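PDB 5AWV: putative hexose oxidase, which binds FAD covalently and probably oxidises a sugar of glycopeptide antibiotics such as teicoplanin. Local coordinates for residues 426-431 with 451-456; 447-452 with 458-463. All blocks are in the same frame, centred on the assembly; numbering follows the deposited sequence.

Interaction 1: 426-431 with 451-456; sequences VNYITG and DVYAET. With N1L (2-amino-2-deoxy-beta-D-glucopyranuronic acid), chain B; T55 (8-methylnonanoic acid), chain Z.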
loop_
_atom_site.group_PDB
_atom_site.type_symbol
_atom_site.label_atom_id
_atom_site.label_comp_id
_atom_site.label_asym_id
_atom_site.label_seq_id
_atom_site.Cartn_x
_atom_site.Cartn_y
_atom_site.Cartn_z
ATOM N N VAL A 426 -0.096 9.189 -12.745
ATOM C CA VAL A 426 1.259 9.763 -13.061
ATOM C C VAL A 426 1.999 10.108 -11.798
ATOM O O VAL A 426 1.488 10.902 -10.977
ATOM C CB VAL A 426 1.187 10.899 -14.146
ATOM C CG1 VAL A 426 0.241 11.990 -13.805
ATOM C CG2 VAL A 426 2.578 11.587 -14.325
ATOM N N ASN A 427 3.241 9.645 -11.682
ATOM C CA ASN A 427 4.078 9.962 -10.592
ATOM C C ASN A 427 5.303 10.777 -11.011
ATOM O O ASN A 427 5.878 10.583 -12.096
ATOM C CB ASN A 427 4.545 8.696 -9.852
ATOM C CG ASN A 427 3.426 8.069 -9.008
ATOM O OD1 ASN A 427 2.359 8.635 -8.871
ATOM N ND2 ASN A 427 3.674 6.910 -8.477
ATOM N N TYR A 428 5.651 11.683 -10.143
ATOM C CA TYR A 428 6.790 12.618 -10.256
ATOM C C TYR A 428 7.687 12.373 -9.086
ATOM O O TYR A 428 7.359 12.701 -7.934
ATOM C CB TYR A 428 6.249 14.063 -10.357
ATOM C CG TYR A 428 5.164 14.302 -11.414
ATOM C CD1 TYR A 428 3.833 14.112 -11.110
ATOM C CD2 TYR A 428 5.462 14.715 -12.724
ATOM C CE1 TYR A 428 2.836 14.351 -12.004
ATOM C CE2 TYR A 428 4.455 14.943 -13.635
ATOM C CZ TYR A 428 3.144 14.759 -13.274
ATOM O OH TYR A 428 2.152 14.945 -14.192
ATOM N N ILE A 429 8.858 11.776 -9.354
ATOM C CA ILE A 429 9.699 11.106 -8.382
ATOM C C ILE A 429 11.099 11.670 -8.324
ATOM O O ILE A 429 11.666 11.969 -9.350
ATOM C CB ILE A 429 9.846 9.624 -8.709
ATOM C CG1 ILE A 429 8.469 8.958 -8.784
ATOM C CG2 ILE A 429 10.629 8.841 -7.633
ATOM C CD1 ILE A 429 8.489 7.686 -9.568
ATOM N N THR A 430 11.610 11.897 -7.126
ATOM C CA THR A 430 13.074 12.104 -6.990
ATOM C C THR A 430 13.537 11.420 -5.734
ATOM O O THR A 430 12.798 11.273 -4.761
ATOM C CB THR A 430 13.398 13.650 -7.001
ATOM O OG1 THR A 430 14.833 13.863 -7.001
ATOM C CG2 THR A 430 12.826 14.362 -5.762
ATOM N N GLY A 431 14.787 10.968 -5.746
ATOM C CA GLY A 431 15.422 10.279 -4.629
ATOM C C GLY A 431 16.887 10.769 -4.494
ATOM O O GLY A 431 17.502 11.197 -5.485
ATOM N N ASP A 451 5.343 23.077 -12.939
ATOM C CA ASP A 451 5.380 23.474 -14.393
ATOM C C ASP A 451 4.332 22.670 -15.137
ATOM O O ASP A 451 3.518 23.203 -15.957
ATOM C CB ASP A 451 6.730 23.223 -15.019
ATOM C CG ASP A 451 7.817 24.215 -14.548
ATOM O OD1 ASP A 451 7.533 25.184 -13.830
ATOM O OD2 ASP A 451 8.970 23.970 -14.861
ATOM N N VAL A 452 4.301 21.381 -14.855
ATOM C CA VAL A 452 3.282 20.544 -15.495
ATOM C C VAL A 452 1.881 21.054 -15.226
ATOM O O VAL A 452 1.089 21.163 -16.147
ATOM C CB VAL A 452 3.452 19.057 -15.074
ATOM C CG1 VAL A 452 2.286 18.203 -15.517
ATOM C CG2 VAL A 452 4.717 18.522 -15.633
ATOM N N TYR A 453 1.611 21.424 -13.964
ATOM C CA TYR A 453 0.287 21.828 -13.534
ATOM C C TYR A 453 0.145 23.360 -13.449
ATOM O O TYR A 453 -0.775 23.858 -12.788
ATOM C CB TYR A 453 -0.132 21.115 -12.224
ATOM C CG TYR A 453 -0.206 19.586 -12.430
ATOM C CD1 TYR A 453 -1.159 19.010 -13.289
ATOM C CD2 TYR A 453 0.710 18.749 -11.831
ATOM C CE1 TYR A 453 -1.209 17.634 -13.497
ATOM C CE2 TYR A 453 0.680 17.385 -12.100
ATOM C CZ TYR A 453 -0.279 16.864 -12.891
ATOM O OH TYR A 453 -0.255 15.490 -13.106
ATOM N N ALA A 454 0.908 24.084 -14.285
ATOM C CA ALA A 454 0.985 25.559 -14.163
ATOM C C ALA A 454 -0.321 26.278 -14.451
ATOM O O ALA A 454 -0.642 27.295 -13.809
ATOM C CB ALA A 454 2.157 26.149 -14.974
ATOM N N GLU A 455 -1.120 25.719 -15.313
ATOM C CA GLU A 455 -2.380 26.342 -15.664
ATOM C C GLU A 455 -3.464 26.190 -14.555
ATOM O O GLU A 455 -4.433 26.920 -14.545
ATOM C CB GLU A 455 -2.893 25.811 -17.001
ATOM C CG GLU A 455 -2.049 26.221 -18.216
ATOM C CD GLU A 455 -2.817 26.094 -19.571
ATOM O OE1 GLU A 455 -3.783 25.282 -19.706
ATOM O OE2 GLU A 455 -2.473 26.807 -20.528
ATOM N N THR A 456 -3.299 25.283 -13.603
ATOM C CA THR A 456 -4.293 25.127 -12.488
ATOM C C THR A 456 -3.592 25.168 -11.145
ATOM O O THR A 456 -3.727 24.260 -10.296
ATOM C CB THR A 456 -5.030 23.799 -12.602
ATOM O OG1 THR A 456 -4.076 22.723 -12.659
ATOM C CG2 THR A 456 -5.883 23.808 -13.843
HETATM C C1 N1L B . 8.006 2.512 -6.019
HETATM C C2 N1L B . 8.377 4.081 -6.084
HETATM C C3 N1L B . 7.243 4.987 -5.567
HETATM C C4 N1L B . 6.001 4.651 -6.364
HETATM C C5 N1L B . 5.568 3.196 -6.036
HETATM C C6 N1L B . 4.223 2.800 -6.699
HETATM N N2 N1L B . 9.594 4.424 -5.351
HETATM O O3 N1L B . 7.556 6.444 -5.794
HETATM O O4 N1L B . 4.889 5.648 -6.098
HETATM O O5 N1L B . 6.600 2.259 -6.545
HETATM O O6B N1L B . 4.340 2.248 -8.006
HETATM O O6A N1L B . 3.434 3.902 -6.910
HETATM C CAD T55 Z . 18.835 8.553 -5.989
HETATM C CAE T55 Z . 18.981 7.280 -5.195
HETATM C CAG T55 Z . 17.960 6.241 -5.657
HETATM C CAH T55 Z . 16.544 6.703 -5.299
HETATM C CAI T55 Z . 15.493 5.800 -5.933
HETATM C CAJ T55 Z . 14.083 6.258 -5.548
HETATM C CAK T55 Z . 13.135 5.105 -5.784
HETATM C CAL T55 Z . 11.729 5.383 -5.228
HETATM C CAF T55 Z . 20.390 6.766 -5.392
HETATM C C T55 Z . 10.818 4.216 -5.639
HETATM O O T55 Z . 11.241 3.219 -6.265
#
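Val452 and Tyr453, where helix 438-452 ends, meet the side chain of Tyr428 on strand 424-432. Val452 comes first along the chain. Its two methyls reach Tyr428 from the opposite direction. CG1 lies 3.5 Å from Tyr428 OH, and CG2 lies 4.1 Å from Tyr428 CE2. CG1 also sits over the centre of the neighbouring Tyr453 ring, on one face. The same methyl therefore packs against both tyrosines.

Tyr453 is the first residue to leave helical geometry. Its CG is anti to the carbonyl carbon (chi1 -62°), and the ring extends to the strand side chains. Tyr453 OH is hydrogen-bonded to Tyr428 OH at 2.7 Å, and either hydroxyl could donate. Tyr453 OH lies at the edge of the Tyr428 ring, near its plane. The two ring planes are at 81°, and the rings touch obliquely, with Tyr428 CE1 3.7 Å from Tyr453 CE2. Val426 CG1 packs 3.6 Å from Tyr453 OH. The Tyr449 ring lies against both tyrosines, edge-to-face with Tyr453, so three tyrosines cluster here.

Neighbouring Asn427, pointing away from the helix, lines the aminoglucuronic acid pocket. The contact thus backs a ligand-binding strand. All four touching residues are buried. The hydroxyl pair lets two buried polar groups partner each other within an otherwise apolar interface.

Interaction 2: 447-452 with 458-463; sequences KLYADV and GVPVPN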
loop_
_atom_site.group_PDB
_atom_site.type_symbol
_atom_site.label_atom_id
_atom_site.label_comp_id
_atom_site.label_asym_id
_atom_site.label_seq_id
_atom_site.Cartn_x
_atom_site.Cartn_y
_atom_site.Cartn_z
ATOM N N LYS A 447 9.452 21.862 -8.940
ATOM C CA LYS A 447 9.386 22.705 -10.154
ATOM C C LYS A 447 8.733 21.870 -11.271
ATOM O O LYS A 447 7.916 22.383 -11.972
ATOM C CB LYS A 447 10.791 23.252 -10.577
ATOM C CG LYS A 447 10.769 24.149 -11.787
ATOM C CD LYS A 447 12.189 24.569 -12.227
ATOM C CE LYS A 447 12.058 25.452 -13.484
ATOM N NZ LYS A 447 11.936 24.580 -14.700
ATOM N N LEU A 448 9.176 20.632 -11.454
ATOM C CA LEU A 448 8.604 19.708 -12.439
ATOM C C LEU A 448 7.065 19.652 -12.328
ATOM O O LEU A 448 6.319 19.869 -13.315
ATOM C CB LEU A 448 9.218 18.346 -12.262
ATOM C CG LEU A 448 8.508 17.143 -12.919
ATOM C CD1 LEU A 448 8.489 17.301 -14.413
ATOM C CD2 LEU A 448 9.260 15.877 -12.540
ATOM N N TYR A 449 6.598 19.512 -11.070
ATOM C CA TYR A 449 5.175 19.347 -10.817
ATOM C C TYR A 449 4.441 20.601 -11.077
ATOM O O TYR A 449 3.486 20.584 -11.807
ATOM C CB TYR A 449 4.972 18.851 -9.376
ATOM C CG TYR A 449 3.610 18.319 -9.032
ATOM C CD1 TYR A 449 3.325 16.976 -9.240
ATOM C CD2 TYR A 449 2.748 19.077 -8.247
ATOM C CE1 TYR A 449 2.157 16.394 -8.751
ATOM C CE2 TYR A 449 1.566 18.529 -7.762
ATOM C CZ TYR A 449 1.264 17.186 -8.049
ATOM O OH TYR A 449 0.091 16.641 -7.576
ATOM N N ALA A 450 4.930 21.725 -10.518
ATOM C CA ALA A 450 4.321 23.034 -10.702
ATOM C C ALA A 450 4.319 23.459 -12.186
ATOM O O ALA A 450 3.329 24.014 -12.665
ATOM C CB ALA A 450 5.033 24.085 -9.856
ATOM N N ASP A 451 5.343 23.077 -12.939
ATOM C CA ASP A 451 5.380 23.474 -14.393
ATOM C C ASP A 451 4.332 22.670 -15.137
ATOM O O ASP A 451 3.518 23.203 -15.957
ATOM C CB ASP A 451 6.730 23.223 -15.019
ATOM C CG ASP A 451 7.817 24.215 -14.548
ATOM O OD1 ASP A 451 7.533 25.184 -13.830
ATOM O OD2 ASP A 451 8.970 23.970 -14.861
ATOM N N VAL A 452 4.301 21.381 -14.855
ATOM C CA VAL A 452 3.282 20.544 -15.495
ATOM C C VAL A 452 1.881 21.054 -15.226
ATOM O O VAL A 452 1.089 21.163 -16.147
ATOM C CB VAL A 452 3.452 19.057 -15.074
ATOM C CG1 VAL A 452 2.286 18.203 -15.517
ATOM C CG2 VAL A 452 4.717 18.522 -15.633
ATOM N N GLY A 458 -0.487 24.850 -10.040
ATOM C CA GLY A 458 0.581 23.955 -9.597
ATOM C C GLY A 458 0.141 22.557 -9.142
ATOM O O GLY A 458 1.005 21.780 -8.758
ATOM N N VAL A 459 -1.149 22.215 -9.313
ATOM C CA VAL A 459 -1.647 20.947 -8.859
ATOM C C VAL A 459 -2.635 20.400 -9.795
ATOM O O VAL A 459 -3.212 21.150 -10.581
ATOM C CB VAL A 459 -2.306 21.029 -7.421
ATOM C CG1 VAL A 459 -1.305 21.539 -6.384
ATOM C CG2 VAL A 459 -3.564 21.859 -7.413
ATOM N N PRO A 460 -2.884 19.065 -9.700
ATOM C CA PRO A 460 -3.772 18.419 -10.693
ATOM C C PRO A 460 -5.264 18.593 -10.368
ATOM O O PRO A 460 -5.955 17.636 -10.118
ATOM C CB PRO A 460 -3.313 16.918 -10.643
ATOM C CG PRO A 460 -2.881 16.750 -9.234
ATOM C CD PRO A 460 -2.085 18.055 -8.998
ATOM N N VAL A 461 -5.759 19.829 -10.443
ATOM C CA VAL A 461 -7.138 20.129 -10.232
ATOM C C VAL A 461 -7.932 19.302 -11.214
ATOM O O VAL A 461 -7.598 19.272 -12.424
ATOM C CB VAL A 461 -7.472 21.633 -10.486
ATOM C CG1 VAL A 461 -8.958 21.901 -10.354
ATOM C CG2 VAL A 461 -6.720 22.461 -9.499
ATOM N N PRO A 462 -8.978 18.615 -10.713
ATOM C CA PRO A 462 -9.865 17.941 -11.631
ATOM C C PRO A 462 -10.418 18.767 -12.751
ATOM O O PRO A 462 -11.117 19.772 -12.532
ATOM C CB PRO A 462 -10.944 17.319 -10.738
ATOM C CG PRO A 462 -10.270 17.104 -9.452
ATOM C CD PRO A 462 -9.305 18.266 -9.308
ATOM N N ASN A 463 -10.093 18.355 -13.961
ATOM C CA ASN A 463 -10.640 19.057 -15.142
ATOM C C ASN A 463 -10.803 18.086 -16.267
ATOM O O ASN A 463 -11.013 16.924 -15.991
ATOM C CB ASN A 463 -9.809 20.313 -15.465
ATOM C CG ASN A 463 -8.380 20.018 -15.855
ATOM O OD1 ASN A 463 -7.970 18.875 -16.089
ATOM N ND2 ASN A 463 -7.572 21.096 -15.910
#
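On the helix side, Tyr449 carries most of this contact, with its ring packed along Gly458, Val459 and Pro460. Pro460 packs at the outer end of the ring. Tyr449 CG is anti to the backbone N (chi1 -166°), which sends the ring along the loop. Tyr449 CZ lies 3.6 Å from Pro460 CD, and the two side chains cross at about a right angle. Val459 adds a looser touch, its CG1 4.4 Å from Tyr449 CE2.

The polar groups make close approaches of their own. The carbonyl O of Gly458 comes obliquely to the ring, 3.3 Å from Tyr449 CD2. The hydroxyl OH of Tyr449 lies 3.0 Å from Pro460 CD, a close approach to a ring carbon. Its hydrogen-bond partner is Ala368 O, on strand 363-371. Lys367 of that strand makes a cation-pi contact with the ring.

Backbone packing joins the rest. Ala450 CA and Gly458 CA are 4.0 Å apart, so the two backbones are in direct contact here. Gly458 has a positive phi of 84°, a conformation that glycine adopts readily.

Within the loop, Pro460 is the centre of an inverse gamma turn, closed by Val461 N to Val459 O at 2.9 Å.

The loop is held to the helix by van der Waals packing and carbon-oxygen contacts. The buried Tyr449 hydroxyl instead spends its hydrogen bond on the sheet, so one side chain ties helix, loop and sheet together.

Both contacts use helix 438-452, and their centres lie about 5 Å apart. They share Asp451 and Val452. Along the chain, strand 424-432 comes first, then the helix, then the turn at 453-456 and the loop 458-463. Interaction 1 fixes the end of the helix to the seven-stranded antiparallel sheet. Interaction 2 folds the following loop back on the same helix. They touch directly: Tyr453 O and Gly458 N are 2.9 Å apart, a probable hydrogen bond, and Tyr428 CD1 packs 3.5 Å from Tyr449 CD1. Together they form one buried layer behind the sugar-binding strand, and the chain then runs on towards FAD-binding Tyr470.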